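Local coordinates for protein putative TetR-family transcriptional regulator (Streptomyces coelicolor, PDB 2HXO) that probably binds operator DNA through an N-terminal helix-turn-helix domain and regulates transcription as a two-subunit TetR-family protein, at residues Leu98-Ala109 with Ile157-Ala165; Val26-Leu37 with Lys60-Val71. One frame throughout, in Å; residues are numbered along the deposited sequence.

Interaction 1. Residues Leu98-Ala109 with Ile157-Ala165; sequences LWDATEAHPWLA and ILGAAGQNA
In the all-helical C-terminal domain, helix 87-104 runs beside helix 146-166, and W99 and N164 form the centre of their contact. The segment axes lie 9.1 Å apart, crossing at -24°. With CG anti to the backbone N (chi1 168°), the W99 indole reaches out from its helix toward helix 146-166, and the carboxamide of N164 lies nearly flat over one face, the planes 16° apart. ND2 of N164 sits 3.6 Å above the ring plane, and CB of N164 comes to 3.3 Å from CH2 of W99. The same ND2 makes a weak hydrogen bond to OE1 of E103 (3.5 Å), at most favouring this turn of the amide. Were W99 an alanine, the N164 amide would probably lose the flat surface it lies on and be freer to turn, with a gap beside A160 and A161. One residue before W99, CD1 of L98 meets CG2 of I157 at 3.8 Å. Past H105, CB of A109 touches CB of A165 at 3.9 Å. F218 of helix 214-230 also stacks on W99, and Q163 bonds to A113 of the second subunit. Such near-parallel helix packing belongs to the helical C-terminal domain, regulatory in TetR relatives.

Interaction 2. Residues Val26-Leu37 with Lys60-Val71; sequences VELLDTVGERGL and KAELLGAATDAV
The end of L64 on helix 60-76 reaches L29 of helix 18-31 and E34 and L37 in the turn after it. From CB, the chain leaves with CG anti to the carbonyl carbon (chi1 -71°), sending both methyls across. CD1 lies against a face of the E34 carboxylate, 3.9 Å from OE2 of E34. CD2 touches two leucines: it is 3.6 Å from CD2 of L37, whose side chain slides past in the opposite direction, and 4.0 Å from CD2 of L29, which crosses at about a right angle. One turn on, CB of A67 touches both CD1 of L29 and CG2 of V26, and V71 continues the row against V26. At the other end the extended K60 gives O of E34 a weak hydrogen bond from NZ (3.3 Å); that oxygen also accepts the turn-closing bond from N of L37. OE2 of E34 stays 4.6 Å from NZ of K60, too far for a salt bridge. The helix segments cross at -91°; CD2 of L63 also touches L37, and L63 meets L42 of helix 39-46. This belongs to the hydrophobic core of the TetR-type DNA-binding domain, where helices 18-31 and 60-76 pack with the predicted helix-turn-helix.

Overall arrangement
From the N terminus, helix 18-31 and its turn come first; the chain then passes through helix 39-46 and returns along helix 60-76, where interaction 2 closes a loop of 22 residues. Helix 87-104 follows, and interaction 1 closes a second loop of 47 residues, mostly helical, when helix 146-166 comes back alongside. The two loops neither nest nor cross: they stand in series, with centres about 15 Å apart. They still meet directly, because D30 accepts probable hydrogen bonds from W107 and H105, and L108 packs on T68. The bend between helices 87-104 and 107-118 thus joins the DNA-binding domain to the C-terminal domain, which also contacts the second subunit.

Interaction 1. Residues Leu98-Ala109 with Ile157-Ala165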
loop_
_atom_site.group_PDB
_atom_site.type_symbol
_atom_site.label_atom_id
_atom_site.label_comp_id
_atom_site.label_asym_id
_atom_site.label_seq_id
_atom_site.Cartn_x
_atom_site.Cartn_y
_atom_site.Cartn_z
ATOM N N LEU A 98 -0.310 -11.909 7.095
ATOM C CA LEU A 98 0.272 -11.193 5.966
ATOM C C LEU A 98 1.347 -10.210 6.429
ATOM O O LEU A 98 2.413 -10.118 5.832
ATOM C CB LEU A 98 -0.821 -10.456 5.177
ATOM C CG LEU A 98 -1.748 -11.366 4.358
ATOM C CD1 LEU A 98 -2.824 -10.539 3.686
ATOM C CD2 LEU A 98 -0.924 -12.136 3.316
ATOM N N TRP A 99 1.062 -9.471 7.498
ATOM C CA TRP A 99 2.014 -8.506 8.032
ATOM C C TRP A 99 3.332 -9.177 8.431
ATOM O O TRP A 99 4.413 -8.716 8.054
ATOM C CB TRP A 99 1.411 -7.792 9.246
ATOM C CG TRP A 99 2.415 -6.988 10.038
ATOM C CD1 TRP A 99 3.282 -7.459 10.996
ATOM C CD2 TRP A 99 2.622 -5.570 9.979
ATOM N NE1 TRP A 99 4.003 -6.419 11.537
ATOM C CE2 TRP A 99 3.618 -5.250 10.932
ATOM C CE3 TRP A 99 2.061 -4.540 9.218
ATOM C CZ2 TRP A 99 4.058 -3.941 11.144
ATOM C CZ3 TRP A 99 2.500 -3.236 9.428
ATOM C CH2 TRP A 99 3.487 -2.949 10.385
ATOM N N ASP A 100 3.243 -10.262 9.196
ATOM C CA ASP A 100 4.435 -10.976 9.629
ATOM C C ASP A 100 5.178 -11.610 8.454
ATOM O O ASP A 100 6.415 -11.653 8.437
ATOM C CB ASP A 100 4.077 -12.053 10.660
ATOM C CG ASP A 100 3.609 -11.460 11.985
ATOM O OD1 ASP A 100 3.953 -10.287 12.270
ATOM O OD2 ASP A 100 2.908 -12.164 12.745
ATOM N N ALA A 101 4.434 -12.107 7.472
ATOM C CA ALA A 101 5.063 -12.721 6.313
ATOM C C ALA A 101 5.859 -11.692 5.502
ATOM O O ALA A 101 6.988 -11.963 5.099
ATOM C CB ALA A 101 4.002 -13.396 5.425
ATOM N N THR A 102 5.288 -10.515 5.256
ATOM C CA THR A 102 6.001 -9.509 4.472
ATOM C C THR A 102 7.183 -8.953 5.267
ATOM O O THR A 102 8.080 -8.306 4.729
ATOM C CB THR A 102 5.077 -8.352 4.063
ATOM O OG1 THR A 102 4.801 -7.541 5.206
ATOM C CG2 THR A 102 3.772 -8.885 3.496
ATOM N N GLU A 103 7.176 -9.232 6.563
ATOM C CA GLU A 103 8.225 -8.770 7.455
ATOM C C GLU A 103 9.377 -9.772 7.410
ATOM O O GLU A 103 10.555 -9.394 7.455
ATOM C CB GLU A 103 7.653 -8.644 8.869
ATOM C CG GLU A 103 8.651 -8.306 9.954
ATOM C CD GLU A 103 7.994 -7.551 11.104
ATOM O OE1 GLU A 103 7.797 -6.320 10.962
ATOM O OE2 GLU A 103 7.662 -8.185 12.136
ATOM N N ALA A 104 9.029 -11.049 7.308
ATOM C CA ALA A 104 10.029 -12.105 7.241
ATOM C C ALA A 104 10.586 -12.226 5.820
ATOM O O ALA A 104 11.721 -12.672 5.620
ATOM C CB ALA A 104 9.417 -13.431 7.677
ATOM N N HIS A 105 9.785 -11.823 4.838
ATOM C CA HIS A 105 10.179 -11.884 3.433
ATOM C C HIS A 105 9.899 -10.542 2.752
ATOM O O HIS A 105 8.817 -10.321 2.207
ATOM C CB HIS A 105 9.398 -12.989 2.716
ATOM C CG HIS A 105 9.562 -14.353 3.318
ATOM N ND1 HIS A 105 10.278 -15.427 2.910
ATOM C CD2 HIS A 105 8.903 -14.751 4.460
ATOM C CE1 HIS A 105 10.034 -16.446 3.802
ATOM N NE2 HIS A 105 9.200 -16.011 4.727
ATOM N N PRO A 106 10.880 -9.631 2.768
ATOM C CA PRO A 106 10.780 -8.293 2.170
ATOM C C PRO A 106 10.258 -8.263 0.744
ATOM O O PRO A 106 9.480 -7.382 0.368
ATOM C CB PRO A 106 12.210 -7.767 2.272
ATOM C CG PRO A 106 12.700 -8.412 3.539
ATOM C CD PRO A 106 12.202 -9.831 3.388
ATOM N N TRP A 107 10.704 -9.221 -0.056
ATOM C CA TRP A 107 10.280 -9.305 -1.451
ATOM C C TRP A 107 8.768 -9.561 -1.601
ATOM O O TRP A 107 8.177 -9.233 -2.630
ATOM C CB TRP A 107 11.052 -10.424 -2.153
ATOM C CG TRP A 107 10.949 -11.755 -1.444
ATOM C CD1 TRP A 107 11.789 -12.243 -0.483
ATOM C CD2 TRP A 107 9.932 -12.751 -1.628
ATOM N NE1 TRP A 107 11.363 -13.482 -0.058
ATOM C CE2 TRP A 107 10.225 -13.818 -0.743
ATOM C CE3 TRP A 107 8.802 -12.847 -2.453
ATOM C CZ2 TRP A 107 9.425 -14.969 -0.661
ATOM C CZ3 TRP A 107 8.005 -13.996 -2.371
ATOM C CH2 TRP A 107 8.325 -15.039 -1.480
ATOM N N LEU A 108 8.147 -10.133 -0.572
ATOM C CA LEU A 108 6.721 -10.455 -0.621
ATOM C C LEU A 108 5.789 -9.300 -0.976
ATOM O O LEU A 108 4.870 -9.469 -1.780
ATOM C CB LEU A 108 6.261 -11.067 0.707
ATOM C CG LEU A 108 4.886 -11.744 0.661
ATOM C CD1 LEU A 108 4.936 -12.937 -0.291
ATOM C CD2 LEU A 108 4.482 -12.219 2.044
ATOM N N ALA A 109 6.014 -8.135 -0.378
ATOM C CA ALA A 109 5.159 -6.980 -0.636
ATOM C C ALA A 109 5.085 -6.607 -2.113
ATOM O O ALA A 109 4.015 -6.285 -2.628
ATOM C CB ALA A 109 5.642 -5.783 0.176
ATOM N N ILE A 157 -4.578 -3.626 4.207
ATOM C CA ILE A 157 -3.475 -4.508 4.554
ATOM C C ILE A 157 -2.226 -4.261 3.698
ATOM O O ILE A 157 -1.109 -4.154 4.227
ATOM C CB ILE A 157 -3.917 -5.979 4.457
ATOM C CG1 ILE A 157 -4.945 -6.257 5.561
ATOM C CG2 ILE A 157 -2.711 -6.901 4.592
ATOM C CD1 ILE A 157 -5.721 -7.538 5.414
ATOM N N LEU A 158 -2.411 -4.164 2.382
ATOM C CA LEU A 158 -1.301 -3.916 1.458
ATOM C C LEU A 158 -0.608 -2.588 1.735
ATOM O O LEU A 158 0.607 -2.460 1.595
ATOM C CB LEU A 158 -1.808 -3.904 0.019
ATOM C CG LEU A 158 -1.862 -5.214 -0.768
ATOM C CD1 LEU A 158 -2.458 -6.351 0.059
ATOM C CD2 LEU A 158 -2.690 -4.963 -2.005
ATOM N N GLY A 159 -1.393 -1.594 2.121
ATOM C CA GLY A 159 -0.839 -0.282 2.394
ATOM C C GLY A 159 -0.024 -0.197 3.671
ATOM O O GLY A 159 1.048 0.411 3.693
ATOM N N ALA A 160 -0.526 -0.783 4.753
ATOM C CA ALA A 160 0.215 -0.743 6.007
ATOM C C ALA A 160 1.379 -1.737 5.940
ATOM O O ALA A 160 2.519 -1.389 6.253
ATOM C CB ALA A 160 -0.709 -1.069 7.179
ATOM N N ALA A 161 1.103 -2.969 5.517
ATOM C CA ALA A 161 2.162 -3.975 5.411
ATOM C C ALA A 161 3.213 -3.553 4.380
ATOM O O ALA A 161 4.409 -3.779 4.569
ATOM C CB ALA A 161 1.573 -5.332 5.030
ATOM N N GLY A 162 2.757 -2.945 3.289
ATOM C CA GLY A 162 3.670 -2.498 2.252
ATOM C C GLY A 162 4.650 -1.477 2.800
ATOM O O GLY A 162 5.850 -1.557 2.542
ATOM N N GLN A 163 4.136 -0.516 3.560
ATOM C CA GLN A 163 4.974 0.517 4.151
ATOM C C GLN A 163 5.899 -0.118 5.184
ATOM O O GLN A 163 7.063 0.259 5.306
ATOM C CB GLN A 163 4.105 1.591 4.811
ATOM C CG GLN A 163 4.846 2.867 5.203
ATOM C CD GLN A 163 5.674 3.450 4.056
ATOM O OE1 GLN A 163 5.283 3.379 2.887
ATOM N NE2 GLN A 163 6.817 4.042 4.391
ATOM N N ASN A 164 5.376 -1.087 5.927
ATOM C CA ASN A 164 6.172 -1.781 6.932
ATOM C C ASN A 164 7.383 -2.463 6.282
ATOM O O ASN A 164 8.495 -2.412 6.817
ATOM C CB ASN A 164 5.320 -2.826 7.651
ATOM C CG ASN A 164 6.148 -3.748 8.516
ATOM O OD1 ASN A 164 6.813 -3.304 9.451
ATOM N ND2 ASN A 164 6.117 -5.042 8.204
ATOM N N ALA A 165 7.166 -3.103 5.134
ATOM C CA ALA A 165 8.254 -3.769 4.417
ATOM C C ALA A 165 9.346 -2.759 4.060
ATOM O O ALA A 165 10.541 -3.061 4.153
ATOM C CB ALA A 165 7.730 -4.427 3.151
#

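Interaction 2. Residues Val26-Leu37 with Lys60-Val71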
loop_
_atom_site.group_PDB
_atom_site.type_symbol
_atom_site.label_atom_id
_atom_site.label_comp_id
_atom_site.label_asym_id
_atom_site.label_seq_id
_atom_site.Cartn_x
_atom_site.Cartn_y
_atom_site.Cartn_z
ATOM N N VAL A 26 12.338 -19.417 -2.561
ATOM C CA VAL A 26 12.099 -18.579 -1.393
ATOM C C VAL A 26 13.438 -18.226 -0.720
ATOM O O VAL A 26 13.717 -17.054 -0.443
ATOM C CB VAL A 26 11.179 -19.295 -0.367
ATOM C CG1 VAL A 26 11.065 -18.455 0.909
ATOM C CG2 VAL A 26 9.799 -19.524 -0.973
ATOM N N GLU A 27 14.262 -19.241 -0.468
ATOM C CA GLU A 27 15.568 -19.040 0.157
ATOM C C GLU A 27 16.364 -18.024 -0.645
ATOM O O GLU A 27 16.976 -17.112 -0.090
ATOM C CB GLU A 27 16.344 -20.359 0.211
ATOM C CG GLU A 27 15.630 -21.475 0.947
ATOM C CD GLU A 27 16.376 -22.792 0.874
ATOM O OE1 GLU A 27 16.652 -23.267 -0.253
ATOM O OE2 GLU A 27 16.686 -23.356 1.946
ATOM N N LEU A 28 16.353 -18.191 -1.961
ATOM C CA LEU A 28 17.063 -17.282 -2.843
ATOM C C LEU A 28 16.446 -15.893 -2.779
ATOM O O LEU A 28 17.159 -14.896 -2.703
ATOM C CB LEU A 28 17.028 -17.805 -4.286
ATOM C CG LEU A 28 17.815 -19.096 -4.556
ATOM C CD1 LEU A 28 17.580 -19.558 -5.992
ATOM C CD2 LEU A 28 19.304 -18.848 -4.305
ATOM N N LEU A 29 15.118 -15.825 -2.808
ATOM C CA LEU A 29 14.442 -14.536 -2.753
ATOM C C LEU A 29 14.787 -13.803 -1.460
ATOM O O LEU A 29 14.899 -12.575 -1.445
ATOM C CB LEU A 29 12.923 -14.726 -2.870
ATOM C CG LEU A 29 12.384 -14.992 -4.284
ATOM C CD1 LEU A 29 10.905 -15.316 -4.222
ATOM C CD2 LEU A 29 12.620 -13.777 -5.166
ATOM N N ASP A 30 14.962 -14.564 -0.385
ATOM C CA ASP A 30 15.291 -13.995 0.915
ATOM C C ASP A 30 16.717 -13.454 0.975
ATOM O O ASP A 30 16.972 -12.426 1.608
ATOM C CB ASP A 30 15.108 -15.051 2.009
ATOM C CG ASP A 30 13.649 -15.392 2.262
ATOM O OD1 ASP A 30 13.385 -16.385 2.969
ATOM O OD2 ASP A 30 12.768 -14.662 1.763
ATOM N N THR A 31 17.638 -14.143 0.302
ATOM C CA THR A 31 19.052 -13.761 0.297
ATOM C C THR A 31 19.489 -12.855 -0.856
ATOM O O THR A 31 20.042 -11.781 -0.624
ATOM C CB THR A 31 19.939 -15.016 0.289
ATOM O OG1 THR A 31 19.645 -15.786 -0.883
ATOM C CG2 THR A 31 19.667 -15.876 1.521
ATOM N N VAL A 32 19.245 -13.281 -2.092
ATOM C CA VAL A 32 19.646 -12.489 -3.253
ATOM C C VAL A 32 18.534 -11.670 -3.908
ATOM O O VAL A 32 18.800 -10.862 -4.805
ATOM C CB VAL A 32 20.318 -13.380 -4.337
ATOM C CG1 VAL A 32 21.678 -13.865 -3.842
ATOM C CG2 VAL A 32 19.437 -14.568 -4.671
ATOM N N GLY A 33 17.296 -11.874 -3.467
ATOM C CA GLY A 33 16.178 -11.129 -4.025
ATOM C C GLY A 33 15.638 -11.645 -5.350
ATOM O O GLY A 33 16.002 -12.727 -5.814
ATOM N N GLU A 34 14.762 -10.859 -5.967
ATOM C CA GLU A 34 14.161 -11.243 -7.235
ATOM C C GLU A 34 15.236 -11.398 -8.297
ATOM O O GLU A 34 15.394 -12.472 -8.881
ATOM C CB GLU A 34 13.139 -10.198 -7.681
ATOM C CG GLU A 34 12.177 -10.715 -8.729
ATOM C CD GLU A 34 11.120 -9.698 -9.111
ATOM O OE1 GLU A 34 10.533 -9.079 -8.196
ATOM O OE2 GLU A 34 10.866 -9.526 -10.324
ATOM N N ARG A 35 15.975 -10.320 -8.543
ATOM C CA ARG A 35 17.049 -10.335 -9.533
ATOM C C ARG A 35 18.001 -11.505 -9.302
ATOM O O ARG A 35 18.566 -12.047 -10.251
ATOM C CB ARG A 35 17.835 -9.020 -9.480
ATOM C CG ARG A 35 17.219 -7.875 -10.272
ATOM C CD ARG A 35 17.535 -8.000 -11.762
ATOM N NE ARG A 35 17.054 -6.851 -12.529
ATOM C CZ ARG A 35 17.415 -6.576 -13.782
ATOM N NH1 ARG A 35 18.270 -7.368 -14.422
ATOM N NH2 ARG A 35 16.921 -5.505 -14.396
ATOM N N GLY A 36 18.171 -11.891 -8.040
ATOM C CA GLY A 36 19.056 -12.994 -7.713
ATOM C C GLY A 36 18.440 -14.352 -7.981
ATOM O O GLY A 36 19.114 -15.378 -7.863
ATOM N N LEU A 37 17.155 -14.367 -8.327
ATOM C CA LEU A 37 16.468 -15.620 -8.622
ATOM C C LEU A 37 16.669 -15.938 -10.098
ATOM O O LEU A 37 15.949 -15.427 -10.963
ATOM C CB LEU A 37 14.972 -15.510 -8.311
ATOM C CG LEU A 37 14.190 -16.805 -8.573
ATOM C CD1 LEU A 37 14.667 -17.890 -7.628
ATOM C CD2 LEU A 37 12.698 -16.562 -8.397
ATOM N N LYS A 60 9.719 -17.745 -14.883
ATOM C CA LYS A 60 10.066 -17.076 -13.635
ATOM C C LYS A 60 8.826 -16.470 -12.990
ATOM O O LYS A 60 8.646 -16.552 -11.773
ATOM C CB LYS A 60 11.106 -15.975 -13.887
ATOM C CG LYS A 60 11.545 -15.247 -12.621
ATOM C CD LYS A 60 12.434 -14.042 -12.933
ATOM C CE LYS A 60 13.007 -13.423 -11.655
ATOM N NZ LYS A 60 14.050 -12.397 -11.937
ATOM N N ALA A 61 7.981 -15.856 -13.812
ATOM C CA ALA A 61 6.756 -15.230 -13.329
ATOM C C ALA A 61 5.908 -16.219 -12.527
ATOM O O ALA A 61 5.382 -15.881 -11.468
ATOM C CB ALA A 61 5.948 -14.681 -14.512
ATOM N N GLU A 62 5.783 -17.439 -13.042
ATOM C CA GLU A 62 5.004 -18.487 -12.387
ATOM C C GLU A 62 5.684 -18.977 -11.102
ATOM O O GLU A 62 5.014 -19.351 -10.134
ATOM C CB GLU A 62 4.800 -19.672 -13.339
ATOM C CG GLU A 62 3.902 -19.427 -14.564
ATOM C CD GLU A 62 4.345 -18.257 -15.450
ATOM O OE1 GLU A 62 5.556 -18.146 -15.773
ATOM O OE2 GLU A 62 3.462 -17.447 -15.833
ATOM N N LEU A 63 7.013 -18.987 -11.091
ATOM C CA LEU A 63 7.749 -19.428 -9.912
ATOM C C LEU A 63 7.601 -18.395 -8.784
ATOM O O LEU A 63 7.446 -18.752 -7.616
ATOM C CB LEU A 63 9.222 -19.628 -10.263
ATOM C CG LEU A 63 10.133 -20.224 -9.189
ATOM C CD1 LEU A 63 9.561 -21.532 -8.678
ATOM C CD2 LEU A 63 11.522 -20.427 -9.779
ATOM N N LEU A 64 7.653 -17.116 -9.136
ATOM C CA LEU A 64 7.482 -16.056 -8.147
ATOM C C LEU A 64 6.090 -16.195 -7.528
ATOM O O LEU A 64 5.921 -16.037 -6.316
ATOM C CB LEU A 64 7.616 -14.678 -8.798
ATOM C CG LEU A 64 9.007 -14.244 -9.273
ATOM C CD1 LEU A 64 8.902 -12.885 -9.954
ATOM C CD2 LEU A 64 9.964 -14.184 -8.094
ATOM N N GLY A 65 5.099 -16.496 -8.365
ATOM C CA GLY A 65 3.738 -16.659 -7.878
ATOM C C GLY A 65 3.603 -17.830 -6.920
ATOM O O GLY A 65 2.930 -17.737 -5.893
ATOM N N ALA A 66 4.251 -18.940 -7.248
ATOM C CA ALA A 66 4.185 -20.120 -6.405
ATOM C C ALA A 66 4.888 -19.866 -5.079
ATOM O O ALA A 66 4.486 -20.402 -4.044
ATOM C CB ALA A 66 4.825 -21.306 -7.116
ATOM N N ALA A 67 5.946 -19.058 -5.113
ATOM C CA ALA A 67 6.713 -18.732 -3.910
ATOM C C ALA A 67 5.884 -17.817 -3.010
ATOM O O ALA A 67 5.811 -18.011 -1.798
ATOM C CB ALA A 67 8.016 -18.046 -4.297
ATOM N N THR A 68 5.262 -16.819 -3.620
ATOM C CA THR A 68 4.413 -15.888 -2.899
ATOM C C THR A 68 3.255 -16.656 -2.242
ATOM O O THR A 68 2.964 -16.472 -1.060
ATOM C CB THR A 68 3.855 -14.833 -3.864
ATOM O OG1 THR A 68 4.950 -14.099 -4.419
ATOM C CG2 THR A 68 2.901 -13.875 -3.140
ATOM N N ASP A 69 2.628 -17.538 -3.017
ATOM C CA ASP A 69 1.500 -18.345 -2.562
ATOM C C ASP A 69 1.875 -19.257 -1.397
ATOM O O ASP A 69 1.139 -19.358 -0.413
ATOM C CB ASP A 69 0.974 -19.186 -3.731
ATOM C CG ASP A 69 -0.281 -19.981 -3.387
ATOM O OD1 ASP A 69 -1.395 -19.450 -3.566
ATOM O OD2 ASP A 69 -0.160 -21.141 -2.942
ATOM N N ALA A 70 3.019 -19.922 -1.505
ATOM C CA ALA A 70 3.462 -20.836 -0.456
ATOM C C ALA A 70 3.692 -20.105 0.866
ATOM O O ALA A 70 3.271 -20.563 1.928
ATOM C CB ALA A 70 4.738 -21.547 -0.891
ATOM N N VAL A 71 4.373 -18.972 0.796
ATOM C CA VAL A 71 4.657 -18.180 1.981
ATOM C C VAL A 71 3.376 -17.635 2.624
ATOM O O VAL A 71 3.217 -17.679 3.839
ATOM C CB VAL A 71 5.603 -17.007 1.627
ATOM C CG1 VAL A 71 5.417 -15.857 2.608
ATOM C CG2 VAL A 71 7.044 -17.498 1.651
#